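Local coordinates for nitrite transporter NirC (PDB 4FC4), which carries nitrite into and out of the cell across the cytoplasmic membrane, as a pentameric channel of the formate/nitrite transporter family, at residues 35-38 with 39-42; 68-71 with 72-76; 94-97 with 98-102; 107-110 with 111-115; 226-229 with 230-233. All coordinates share one frame; numbering follows the deposited sequence.

Contact 1: residues 35-38 with 39-42; sequences GAYV and GLGI
Tyr-37 and Leu-40 meet one turn apart on helix 24-51, where Leu-40 CD1 comes obliquely to the phenol ring, 4.5 Å from Tyr-37 CD1. That is a loose apolar touch; closer in, Leu-40 CG packs 3.6 Å from Ala-36 O. The isobutyl group is folded back over the preceding turn because CG stands anti to its own carbonyl carbon (chi1 -71°). Four successive i to i+4 bonds carry the turn. Leu-40 N grips Ala-36 O at 2.9 Å, while Gly-41 N to Tyr-37 O is longer at 3.2 Å but straighter, with an N-H...O angle of 165°. Ile-42 leans on the same framework, its CG1 lying 3.9 Å from Val-38 O.

The glycines leave the helix flank bare of side chains at 39 and 41, so neither puts one over the carbonyls of the turn before. Outside the turn, Val-38 packs on Val-72 of helix 67-75 and on Ala-200 of helix 198-209. Leu-40 and Tyr-37 turn to another chain, touching Leu-163 and Leu-166 of the second subunit. In this buried, largely apolar setting the four carbonyls of 35-38 are satisfied by the four amides of 39-42, and the phenol hydroxyl of Tyr-37 by its hydrogen bond to Tyr-245 OH of the second subunit, a polar link across the interface.

Contact 2: residues 68-71 with 72-76; sequences ALTL and VIIAG
Leu-69 sends CG anti to its backbone N (chi1 -166°), forward along the helix, whereas Ile-73 folds CG1 back beside its own N (chi1 -65°), and the two side chains meet one turn apart. They do so at the end of helix 67-75, a short helix of the predicted membrane region that has a wider, pi-type turn at 72-75. Leu-69 CG and CD2 meet Ile-73 CD1 at 3.6 and 3.9 Å, the two side chains slanting across each other, while Leu-69 CD1 lies 4.0 Å from Val-72 CB. Thr-70 and Ile-74 instead run alongside, pointing the same way, and Thr-70 CG2 comes 4.1 Å from Ile-74 CG1.

The backbone bonds are less regular toward the end of the helix. Ile-74 N to Thr-70 O is still a good bond of 2.9 Å. At Ala-75 N to Leu-71 O the N-H...O angle has fallen to 134°, and the bond from Gly-76 N to Val-72 O is weak. Gly-76 then leaves helical geometry with positive phi.

Thr-70 OG1 has its partner in Gly-66 O, a turn earlier. Carbonyls of the last helical residues and of Gly-76 just beyond are taken up by the second subunit: Ile-74 O by Arg-173, Ala-75 O by Trp-169 and Gly-76 O by Tyr-245, all of that subunit. Leu-69 and Ile-73 face Ile-183 of their own chain. Ala-75 CB, which points toward 68-71, lies 3.3 Å from Leu-71 O.

Contact 3: residues 94-97 with 98-102; sequences GTIS and HGQMW
An N-cap opens helix 98-125: Ser-97, the residue just before its first turn, turns its hydroxyl onto the backbone of Gln-100. Ser-97 OG accepts from Gln-100 N at 3.0 Å, with an N-H...O angle of 155°. The torsion that makes this possible (chi1 73°) sets OG between the serine's own N and carbonyl carbon, facing the amides of the first turn. Ser-97 is gripped a second time through its backbone, where Met-101 N donates to Ser-97 O at 3.1 Å with an angle of 161°. The cap residue therefore gives both its oxygens to the start of the helix, one to each of two successive amides.

The short link holding this cap joins helix 80-93 to helix 98-125, and both ends of it are marked by recognised motifs. Gly-94, with positive phi, closes the earlier helix in a Schellman motif, and three residues later the serine begins the next. Between them Ile-96 directs its CB toward the new helix. Its CD1 comes 4.3 Å from Met-101 CB, a light apolar touch beside the capping bonds.

Met-101 runs extended past CG to pack on Leu-87, Thr-88 and Val-91 of helix 80-93. Ile-96 and Gln-100 both rest on Ala-17 of helix 3-22, and Thr-95 OG1 is hydrogen-bonded to Ala-10 O on that same amino-terminal helix.

Contact 4: residues 107-110 with 111-115; sequences QTWL and GNLVG
Thr-108 O takes the amide of Asn-112 in a bond of 2.9 Å that is nearly straight, with an N-H...O angle of 173°. The carboxamide of Asn-112 lies beside that same oxygen without bonding to it: Asn-112 CG is 3.2 Å from Thr-108 O. It is placed there by a first torsion that puts CG anti to the carbonyl carbon (chi1 -73°). The side-chain polar atoms have partners elsewhere, ND2 giving to Ser-31 O and Glu-78 O, and OD1 accepting from Phe-80 N. With these three bonds the buried amide is fixed in rotation and ties three backbone sites to the helix. Thr-108 points the same way as Asn-112, and its OG1 is bonded to His-83 ND1 and Ile-104 O.

The helical pairing continues past this point with Val-114 N to Leu-110 O at 3.0 Å. Packing along the neighbouring face is carried by Trp-109 and Leu-113, which lie alongside one another; Trp-109 CZ3 is 3.7 Å from Leu-113 CD2, the methyl standing obliquely to the indole. Leu-110 CD2 is at the edge of that ring, in its plane.

Four helices surround this turn. On helix 24-51, Gln-107 and Thr-108 touch Phe-27, and Leu-110 touches Trp-28. Trp-109 and Leu-113 pack on Met-202 of helix 198-209, while the indole meets Phe-80 of helix 80-93 edge-to-face and bonds through NE1 to Thr-230 OG1 of helix 219-248.

Contact 5: residues 226-229 with 230-233; sequences LLWV and TLGN
Leu-231 turns its CD1 into the angle between Leu-227 and Trp-228, one turn back on the long helix 219-248 of the predicted membrane region. Leu-231 CD1 is 3.7 Å from Trp-228 CE3, meeting the indole obliquely. It also lies 3.9 Å from Leu-227 CD1, so one methyl bridges both neighbours. Leu-227 reaches forward because CG is anti to its backbone N (chi1 176°), and its other branch, CD2, stands over one face of the Trp-228 ring, 3.8 Å above the plane and offset toward the rim. Leu-227 and Leu-231 are on the surface, while Trp-228 also meets His-224 edge-to-face.

Round the helix, Val-229 and Asn-233 run side by side, pointing the same way. The amide of Asn-233 is held by Gly-157 O and Glu-196 O on ND2 and by Ser-198 N on OD1, linking it to helix 150-172 through Gly-157 and to helix 198-209 through its first residue, Ser-198.

Thr-230 has a double grip on one carbonyl, and its hydroxyl is also bonded to Trp-109 NE1 of helix 98-125. Leu-226 O accepts from Thr-230 N at 2.9 Å and, from the opposite face of its plane, from Thr-230 OG1, only 2.6 Å away.

How the contacts relate
All five contacts are local turns, but their settings differ. Contacts 1 and 2 are buried and touch each other, Val-38 CG2 to Val-72 CG2 at 3.6 Å, and both also meet the second subunit. Contacts 4 and 5 are part buried, part surface, and no other subunit touches them; they share a probable hydrogen bond from Trp-109 NE1 to Thr-230 OG1 at 3.2 Å, and each has a buried asparagine bonded to backbone. Contact 4 also packs against contact 1 through Gly-115 O. Contact 3 uses the same helix as contact 4, yet its centre is 19 Å away, at a more exposed helix start where a serine cap and its backbone bonds dominate, with lighter packing beside them.

Contact 1: residues 35-38 with 39-42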
loop_
_atom_site.group_PDB
_atom_site.type_symbol
_atom_site.label_atom_id
_atom_site.label_comp_id
_atom_site.label_asym_id
_atom_site.label_seq_id
_atom_site.Cartn_x
_atom_site.Cartn_y
_atom_site.Cartn_z
ATOM N N GLY B 35 -3.927 -16.096 21.384
ATOM C CA GLY B 35 -4.751 -15.183 22.159
ATOM C C GLY B 35 -3.982 -13.915 22.463
ATOM O O GLY B 35 -4.502 -12.839 22.337
ATOM N N ALA B 36 -2.735 -14.050 22.859
ATOM C CA ALA B 36 -1.879 -12.902 23.117
ATOM C C ALA B 36 -1.720 -12.007 21.846
ATOM O O ALA B 36 -1.870 -10.758 21.935
ATOM C CB ALA B 36 -0.526 -13.368 23.661
ATOM N N TYR B 37 -1.494 -12.638 20.682
ATOM C CA TYR B 37 -1.282 -11.914 19.409
ATOM C C TYR B 37 -2.512 -11.164 19.016
ATOM O O TYR B 37 -2.424 -9.967 18.683
ATOM C CB TYR B 37 -0.880 -12.846 18.276
ATOM C CG TYR B 37 0.504 -13.514 18.465
ATOM C CD1 TYR B 37 1.408 -13.089 19.478
ATOM C CD2 TYR B 37 0.902 -14.543 17.615
ATOM C CE1 TYR B 37 2.616 -13.695 19.624
ATOM C CE2 TYR B 37 2.114 -15.150 17.763
ATOM C CZ TYR B 37 2.965 -14.740 18.762
ATOM O OH TYR B 37 4.159 -15.431 18.889
ATOM N N VAL B 38 -3.662 -11.853 19.061
ATOM C CA VAL B 38 -4.913 -11.199 18.748
ATOM C C VAL B 38 -5.107 -10.005 19.699
ATOM O O VAL B 38 -5.489 -8.905 19.246
ATOM C CB VAL B 38 -6.116 -12.159 18.713
ATOM C CG1 VAL B 38 -7.417 -11.398 18.385
ATOM C CG2 VAL B 38 -5.915 -13.218 17.637
ATOM N N GLY B 39 -4.803 -10.217 20.988
ATOM C CA GLY B 39 -4.804 -9.172 21.999
ATOM C C GLY B 39 -3.981 -7.917 21.646
ATOM O O GLY B 39 -4.454 -6.797 21.871
ATOM N N LEU B 40 -2.741 -8.095 21.170
ATOM C CA LEU B 40 -1.889 -6.983 20.877
ATOM C C LEU B 40 -2.585 -6.179 19.762
ATOM O O LEU B 40 -2.510 -4.944 19.743
ATOM C CB LEU B 40 -0.469 -7.460 20.457
ATOM C CG LEU B 40 0.473 -8.079 21.555
ATOM C CD1 LEU B 40 1.616 -8.832 20.920
ATOM C CD2 LEU B 40 1.057 -6.986 22.483
ATOM N N GLY B 41 -3.291 -6.862 18.859
ATOM C CA GLY B 41 -4.196 -6.189 17.931
ATOM C C GLY B 41 -5.336 -5.381 18.568
ATOM O O GLY B 41 -5.630 -4.244 18.155
ATOM N N ILE B 42 -5.999 -5.957 19.573
ATOM C CA ILE B 42 -7.114 -5.296 20.204
ATOM C C ILE B 42 -6.622 -4.042 20.971
ATOM O O ILE B 42 -7.288 -3.004 20.978
ATOM C CB ILE B 42 -7.812 -6.207 21.249
ATOM C CG1 ILE B 42 -8.767 -7.196 20.580
ATOM C CG2 ILE B 42 -8.587 -5.300 22.228
ATOM C CD1 ILE B 42 -10.046 -6.581 19.959
#

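Contact 2: residues 68-71 with 72-76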
loop_
_atom_site.group_PDB
_atom_site.type_symbol
_atom_site.label_atom_id
_atom_site.label_comp_id
_atom_site.label_asym_id
_atom_site.label_seq_id
_atom_site.Cartn_x
_atom_site.Cartn_y
_atom_site.Cartn_z
ATOM N N ALA B 68 -3.544 -8.422 13.876
ATOM C CA ALA B 68 -3.968 -9.513 14.783
ATOM C C ALA B 68 -3.832 -10.876 14.103
ATOM O O ALA B 68 -3.187 -11.766 14.620
ATOM C CB ALA B 68 -5.426 -9.321 15.297
ATOM N N LEU B 69 -4.438 -11.033 12.929
ATOM C CA LEU B 69 -4.388 -12.319 12.241
ATOM C C LEU B 69 -3.097 -12.494 11.476
ATOM O O LEU B 69 -2.664 -13.642 11.259
ATOM C CB LEU B 69 -5.594 -12.512 11.359
ATOM C CG LEU B 69 -5.797 -13.937 10.868
ATOM C CD1 LEU B 69 -6.128 -14.949 11.987
ATOM C CD2 LEU B 69 -6.899 -13.846 9.807
ATOM N N THR B 70 -2.479 -11.377 11.095
ATOM C CA THR B 70 -1.152 -11.426 10.511
ATOM C C THR B 70 -0.141 -12.104 11.438
ATOM O O THR B 70 0.573 -13.003 10.986
ATOM C CB THR B 70 -0.637 -10.043 10.145
ATOM O OG1 THR B 70 -1.580 -9.402 9.259
ATOM C CG2 THR B 70 0.729 -10.157 9.526
ATOM N N LEU B 71 -0.105 -11.700 12.714
ATOM C CA LEU B 71 0.683 -12.381 13.744
ATOM C C LEU B 71 0.319 -13.841 13.827
ATOM O O LEU B 71 1.163 -14.685 13.718
ATOM C CB LEU B 71 0.528 -11.704 15.134
ATOM C CG LEU B 71 1.070 -10.255 15.290
ATOM C CD1 LEU B 71 0.818 -9.705 16.690
ATOM C CD2 LEU B 71 2.550 -10.131 14.890
ATOM N N VAL B 72 -0.943 -14.136 14.088
ATOM C CA VAL B 72 -1.399 -15.516 14.220
ATOM C C VAL B 72 -0.905 -16.394 13.052
ATOM O O VAL B 72 -0.377 -17.480 13.285
ATOM C CB VAL B 72 -2.965 -15.572 14.362
ATOM C CG1 VAL B 72 -3.487 -17.014 14.268
ATOM C CG2 VAL B 72 -3.401 -14.973 15.704
ATOM N N ILE B 73 -0.959 -15.887 11.803
ATOM C CA ILE B 73 -0.727 -16.786 10.658
ATOM C C ILE B 73 0.749 -16.857 10.267
ATOM O O ILE B 73 1.291 -17.920 9.971
ATOM C CB ILE B 73 -1.579 -16.387 9.433
ATOM C CG1 ILE B 73 -3.097 -16.555 9.712
ATOM C CG2 ILE B 73 -1.154 -17.162 8.201
ATOM C CD1 ILE B 73 -3.958 -16.020 8.574
ATOM N N ILE B 74 1.408 -15.713 10.327
ATOM C CA ILE B 74 2.730 -15.549 9.775
ATOM C C ILE B 74 3.773 -15.820 10.850
ATOM O O ILE B 74 4.726 -16.486 10.567
ATOM C CB ILE B 74 2.903 -14.168 9.193
ATOM C CG1 ILE B 74 1.763 -13.941 8.184
ATOM C CG2 ILE B 74 4.325 -13.978 8.590
ATOM C CD1 ILE B 74 2.018 -14.515 6.770
ATOM N N ALA B 75 3.584 -15.346 12.075
ATOM C CA ALA B 75 4.489 -15.747 13.153
ATOM C C ALA B 75 4.271 -17.225 13.512
ATOM O O ALA B 75 5.241 -17.908 13.816
ATOM C CB ALA B 75 4.359 -14.849 14.396
ATOM N N GLY B 76 3.016 -17.698 13.512
ATOM C CA GLY B 76 2.709 -19.100 13.840
ATOM C C GLY B 76 2.139 -19.164 15.226
ATOM O O GLY B 76 2.717 -18.576 16.150
#

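Contact 3: residues 94-97 with 98-102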
loop_
_atom_site.group_PDB
_atom_site.type_symbol
_atom_site.label_atom_id
_atom_site.label_comp_id
_atom_site.label_asym_id
_atom_site.label_seq_id
_atom_site.Cartn_x
_atom_site.Cartn_y
_atom_site.Cartn_z
ATOM N N GLY B 94 -10.917 -37.422 6.366
ATOM C CA GLY B 94 -10.539 -38.677 7.029
ATOM C C GLY B 94 -9.185 -38.605 7.719
ATOM O O GLY B 94 -8.718 -39.597 8.199
ATOM N N THR B 95 -8.545 -37.430 7.792
ATOM C CA THR B 95 -7.228 -37.344 8.467
ATOM C C THR B 95 -7.275 -37.330 10.016
ATOM O O THR B 95 -6.287 -37.654 10.686
ATOM C CB THR B 95 -6.385 -36.166 7.967
ATOM O OG1 THR B 95 -7.019 -34.958 8.363
ATOM C CG2 THR B 95 -6.175 -36.210 6.441
ATOM N N ILE B 96 -8.415 -36.952 10.567
ATOM C CA ILE B 96 -8.661 -37.030 12.000
ATOM C C ILE B 96 -10.105 -37.524 12.203
ATOM O O ILE B 96 -10.891 -37.485 11.251
ATOM C CB ILE B 96 -8.472 -35.659 12.668
ATOM C CG1 ILE B 96 -9.455 -34.637 12.080
ATOM C CG2 ILE B 96 -7.025 -35.170 12.499
ATOM C CD1 ILE B 96 -9.678 -33.440 12.969
ATOM N N SER B 97 -10.457 -37.989 13.412
ATOM C CA SER B 97 -11.836 -38.400 13.733
ATOM C C SER B 97 -12.686 -37.240 14.279
ATOM O O SER B 97 -12.132 -36.236 14.736
ATOM C CB SER B 97 -11.829 -39.536 14.759
ATOM O OG SER B 97 -11.469 -39.017 16.022
ATOM N N HIS B 98 -14.021 -37.390 14.209
ATOM C CA HIS B 98 -15.009 -36.530 14.887
ATOM C C HIS B 98 -14.545 -36.306 16.306
ATOM O O HIS B 98 -14.551 -35.164 16.810
ATOM C CB HIS B 98 -16.414 -37.191 14.940
ATOM C CG HIS B 98 -17.268 -37.013 13.684
ATOM N ND1 HIS B 98 -17.600 -38.054 12.868
ATOM C CD2 HIS B 98 -17.907 -35.870 13.144
ATOM C CE1 HIS B 98 -18.387 -37.605 11.856
ATOM N NE2 HIS B 98 -18.571 -36.266 12.022
ATOM N N GLY B 99 -14.160 -37.403 16.963
ATOM C CA GLY B 99 -13.750 -37.393 18.373
ATOM C C GLY B 99 -12.567 -36.466 18.601
ATOM O O GLY B 99 -12.533 -35.717 19.573
ATOM N N GLN B 100 -11.591 -36.532 17.701
ATOM C CA GLN B 100 -10.397 -35.693 17.783
ATOM C C GLN B 100 -10.738 -34.228 17.626
ATOM O O GLN B 100 -10.194 -33.399 18.345
ATOM C CB GLN B 100 -9.342 -36.100 16.730
ATOM C CG GLN B 100 -8.554 -37.330 17.135
ATOM C CD GLN B 100 -7.639 -37.848 16.052
ATOM O OE1 GLN B 100 -6.418 -37.928 16.244
ATOM N NE2 GLN B 100 -8.213 -38.206 14.906
ATOM N N MET B 101 -11.626 -33.905 16.687
ATOM C CA MET B 101 -12.049 -32.536 16.524
ATOM C C MET B 101 -12.641 -31.962 17.819
ATOM O O MET B 101 -12.210 -30.910 18.301
ATOM C CB MET B 101 -13.051 -32.408 15.373
ATOM C CG MET B 101 -13.668 -31.022 15.268
ATOM S SD MET B 101 -14.733 -30.933 13.836
ATOM C CE MET B 101 -15.206 -29.184 13.831
ATOM N N TRP B 102 -13.639 -32.643 18.376
ATOM C CA TRP B 102 -14.257 -32.164 19.614
ATOM C C TRP B 102 -13.394 -32.244 20.862
ATOM O O TRP B 102 -13.612 -31.494 21.785
ATOM C CB TRP B 102 -15.638 -32.774 19.815
ATOM C CG TRP B 102 -16.588 -32.529 18.659
ATOM C CD1 TRP B 102 -17.225 -33.492 17.877
ATOM C CD2 TRP B 102 -17.069 -31.233 18.123
ATOM N NE1 TRP B 102 -18.046 -32.910 16.933
ATOM C CE2 TRP B 102 -17.994 -31.562 17.020
ATOM C CE3 TRP B 102 -16.823 -29.871 18.425
ATOM C CZ2 TRP B 102 -18.633 -30.578 16.274
ATOM C CZ3 TRP B 102 -17.486 -28.894 17.671
ATOM C CH2 TRP B 102 -18.371 -29.241 16.623
#

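Contact 4: residues 107-110 with 111-115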
loop_
_atom_site.group_PDB
_atom_site.type_symbol
_atom_site.label_atom_id
_atom_site.label_comp_id
_atom_site.label_asym_id
_atom_site.label_seq_id
_atom_site.Cartn_x
_atom_site.Cartn_y
_atom_site.Cartn_z
ATOM N N GLN B 107 -9.789 -27.238 24.131
ATOM C CA GLN B 107 -8.407 -26.937 24.488
ATOM C C GLN B 107 -7.859 -25.677 23.781
ATOM O O GLN B 107 -7.210 -24.835 24.440
ATOM C CB GLN B 107 -7.487 -28.059 24.084
ATOM C CG GLN B 107 -7.804 -29.435 24.627
ATOM C CD GLN B 107 -6.572 -30.336 24.497
ATOM O OE1 GLN B 107 -6.563 -31.417 25.050
ATOM N NE2 GLN B 107 -5.508 -29.863 23.759
ATOM N N THR B 108 -8.075 -25.565 22.469
ATOM C CA THR B 108 -7.504 -24.430 21.726
ATOM C C THR B 108 -8.138 -23.175 22.316
ATOM O O THR B 108 -7.475 -22.181 22.594
ATOM C CB THR B 108 -7.786 -24.507 20.219
ATOM O OG1 THR B 108 -7.545 -25.839 19.723
ATOM C CG2 THR B 108 -6.898 -23.460 19.424
ATOM N N TRP B 109 -9.448 -23.233 22.492
ATOM C CA TRP B 109 -10.212 -22.178 23.129
ATOM C C TRP B 109 -9.601 -21.769 24.452
ATOM O O TRP B 109 -9.381 -20.582 24.661
ATOM C CB TRP B 109 -11.635 -22.691 23.365
ATOM C CG TRP B 109 -12.625 -21.614 23.664
ATOM C CD1 TRP B 109 -13.443 -20.939 22.761
ATOM C CD2 TRP B 109 -12.927 -21.023 24.968
ATOM N NE1 TRP B 109 -14.224 -20.023 23.401
ATOM C CE2 TRP B 109 -13.966 -20.007 24.722
ATOM C CE3 TRP B 109 -12.504 -21.261 26.293
ATOM C CZ2 TRP B 109 -14.524 -19.256 25.759
ATOM C CZ3 TRP B 109 -13.079 -20.493 27.332
ATOM C CH2 TRP B 109 -14.082 -19.543 27.078
ATOM N N LEU B 110 -9.360 -22.739 25.364
ATOM C CA LEU B 110 -8.811 -22.452 26.693
ATOM C C LEU B 110 -7.426 -21.799 26.606
ATOM O O LEU B 110 -7.137 -20.834 27.371
ATOM C CB LEU B 110 -8.775 -23.697 27.595
ATOM C CG LEU B 110 -10.130 -24.229 28.155
ATOM C CD1 LEU B 110 -9.984 -25.564 28.873
ATOM C CD2 LEU B 110 -10.910 -23.240 29.050
ATOM N N GLY B 111 -6.595 -22.286 25.663
ATOM C CA GLY B 111 -5.272 -21.728 25.477
ATOM C C GLY B 111 -5.354 -20.292 25.006
ATOM O O GLY B 111 -4.653 -19.434 25.494
ATOM N N ASN B 112 -6.194 -20.038 24.009
ATOM C CA ASN B 112 -6.439 -18.696 23.515
ATOM C C ASN B 112 -6.844 -17.738 24.641
ATOM O O ASN B 112 -6.388 -16.584 24.665
ATOM C CB ASN B 112 -7.522 -18.733 22.457
ATOM C CG ASN B 112 -7.046 -19.337 21.157
ATOM O OD1 ASN B 112 -7.858 -19.534 20.270
ATOM N ND2 ASN B 112 -5.719 -19.627 21.023
ATOM N N LEU B 113 -7.655 -18.246 25.585
ATOM C CA LEU B 113 -8.139 -17.454 26.733
ATOM C C LEU B 113 -6.974 -17.077 27.665
ATOM O O LEU B 113 -6.798 -15.892 27.971
ATOM C CB LEU B 113 -9.298 -18.157 27.471
ATOM C CG LEU B 113 -9.940 -17.464 28.696
ATOM C CD1 LEU B 113 -10.690 -16.158 28.342
ATOM C CD2 LEU B 113 -10.833 -18.433 29.500
ATOM N N VAL B 114 -6.149 -18.064 28.032
ATOM C CA VAL B 114 -4.938 -17.824 28.801
ATOM C C VAL B 114 -4.053 -16.735 28.144
ATOM O O VAL B 114 -3.599 -15.817 28.832
ATOM C CB VAL B 114 -4.158 -19.134 28.990
ATOM C CG1 VAL B 114 -2.734 -18.864 29.477
ATOM C CG2 VAL B 114 -4.911 -20.087 29.975
ATOM N N GLY B 115 -3.832 -16.798 26.832
ATOM C CA GLY B 115 -2.920 -15.845 26.186
ATOM C C GLY B 115 -3.547 -14.469 26.170
ATOM O O GLY B 115 -2.847 -13.447 26.286
#

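Contact 5: residues 226-229 with 230-233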
loop_
_atom_site.group_PDB
_atom_site.type_symbol
_atom_site.label_atom_id
_atom_site.label_comp_id
_atom_site.label_asym_id
_atom_site.label_seq_id
_atom_site.Cartn_x
_atom_site.Cartn_y
_atom_site.Cartn_z
ATOM N N LEU B 226 -19.182 -14.579 25.300
ATOM C CA LEU B 226 -18.288 -15.669 24.867
ATOM C C LEU B 226 -19.062 -16.941 24.456
ATOM O O LEU B 226 -18.726 -17.548 23.419
ATOM C CB LEU B 226 -17.172 -15.940 25.903
ATOM C CG LEU B 226 -16.127 -14.824 26.145
ATOM C CD1 LEU B 226 -14.974 -15.317 27.028
ATOM C CD2 LEU B 226 -15.559 -14.289 24.817
ATOM N N LEU B 227 -20.123 -17.312 25.201
ATOM C CA LEU B 227 -20.934 -18.470 24.791
ATOM C C LEU B 227 -21.524 -18.334 23.392
ATOM O O LEU B 227 -21.166 -19.092 22.500
ATOM C CB LEU B 227 -22.037 -18.809 25.788
ATOM C CG LEU B 227 -22.966 -19.960 25.361
ATOM C CD1 LEU B 227 -22.193 -21.284 25.202
ATOM C CD2 LEU B 227 -24.140 -20.130 26.349
ATOM N N TRP B 228 -22.393 -17.345 23.195
ATOM C CA TRP B 228 -23.006 -17.102 21.885
ATOM C C TRP B 228 -22.047 -16.704 20.751
ATOM O O TRP B 228 -22.195 -17.169 19.615
ATOM C CB TRP B 228 -24.214 -16.173 22.048
ATOM C CG TRP B 228 -25.190 -16.821 23.005
ATOM C CD1 TRP B 228 -25.444 -16.471 24.327
ATOM C CD2 TRP B 228 -26.010 -18.019 22.764
ATOM N NE1 TRP B 228 -26.367 -17.311 24.883
ATOM C CE2 TRP B 228 -26.755 -18.257 24.001
ATOM C CE3 TRP B 228 -26.220 -18.860 21.668
ATOM C CZ2 TRP B 228 -27.660 -19.321 24.129
ATOM C CZ3 TRP B 228 -27.135 -19.904 21.779
ATOM C CH2 TRP B 228 -27.827 -20.152 22.995
ATOM N N VAL B 229 -21.025 -15.917 21.055
ATOM C CA VAL B 229 -20.023 -15.549 20.030
ATOM C C VAL B 229 -19.206 -16.763 19.597
ATOM O O VAL B 229 -19.009 -16.980 18.418
ATOM C CB VAL B 229 -19.186 -14.350 20.474
ATOM C CG1 VAL B 229 -18.107 -13.984 19.444
ATOM C CG2 VAL B 229 -20.163 -13.196 20.674
ATOM N N THR B 230 -18.815 -17.590 20.553
ATOM C CA THR B 230 -18.132 -18.823 20.202
ATOM C C THR B 230 -18.966 -19.777 19.346
ATOM O O THR B 230 -18.473 -20.232 18.282
ATOM C CB THR B 230 -17.640 -19.543 21.453
ATOM O OG1 THR B 230 -16.775 -18.647 22.155
ATOM C CG2 THR B 230 -16.919 -20.896 21.105
ATOM N N LEU B 231 -20.194 -20.099 19.811
ATOM C CA LEU B 231 -21.090 -20.963 19.035
ATOM C C LEU B 231 -21.264 -20.377 17.619
ATOM O O LEU B 231 -21.253 -21.117 16.636
ATOM C CB LEU B 231 -22.444 -21.208 19.722
ATOM C CG LEU B 231 -22.480 -21.872 21.125
ATOM C CD1 LEU B 231 -23.865 -21.769 21.740
ATOM C CD2 LEU B 231 -21.997 -23.321 21.188
ATOM N N GLY B 232 -21.349 -19.051 17.505
ATOM C CA GLY B 232 -21.572 -18.433 16.186
ATOM C C GLY B 232 -20.341 -18.531 15.308
ATOM O O GLY B 232 -20.447 -18.857 14.119
ATOM N N ASN B 233 -19.174 -18.224 15.876
ATOM C CA ASN B 233 -17.887 -18.441 15.192
ATOM C C ASN B 233 -17.800 -19.879 14.625
ATOM O O ASN B 233 -17.305 -20.081 13.489
ATOM C CB ASN B 233 -16.680 -18.209 16.131
ATOM C CG ASN B 233 -16.442 -16.750 16.482
ATOM O OD1 ASN B 233 -15.722 -16.458 17.459
ATOM N ND2 ASN B 233 -16.993 -15.814 15.682
#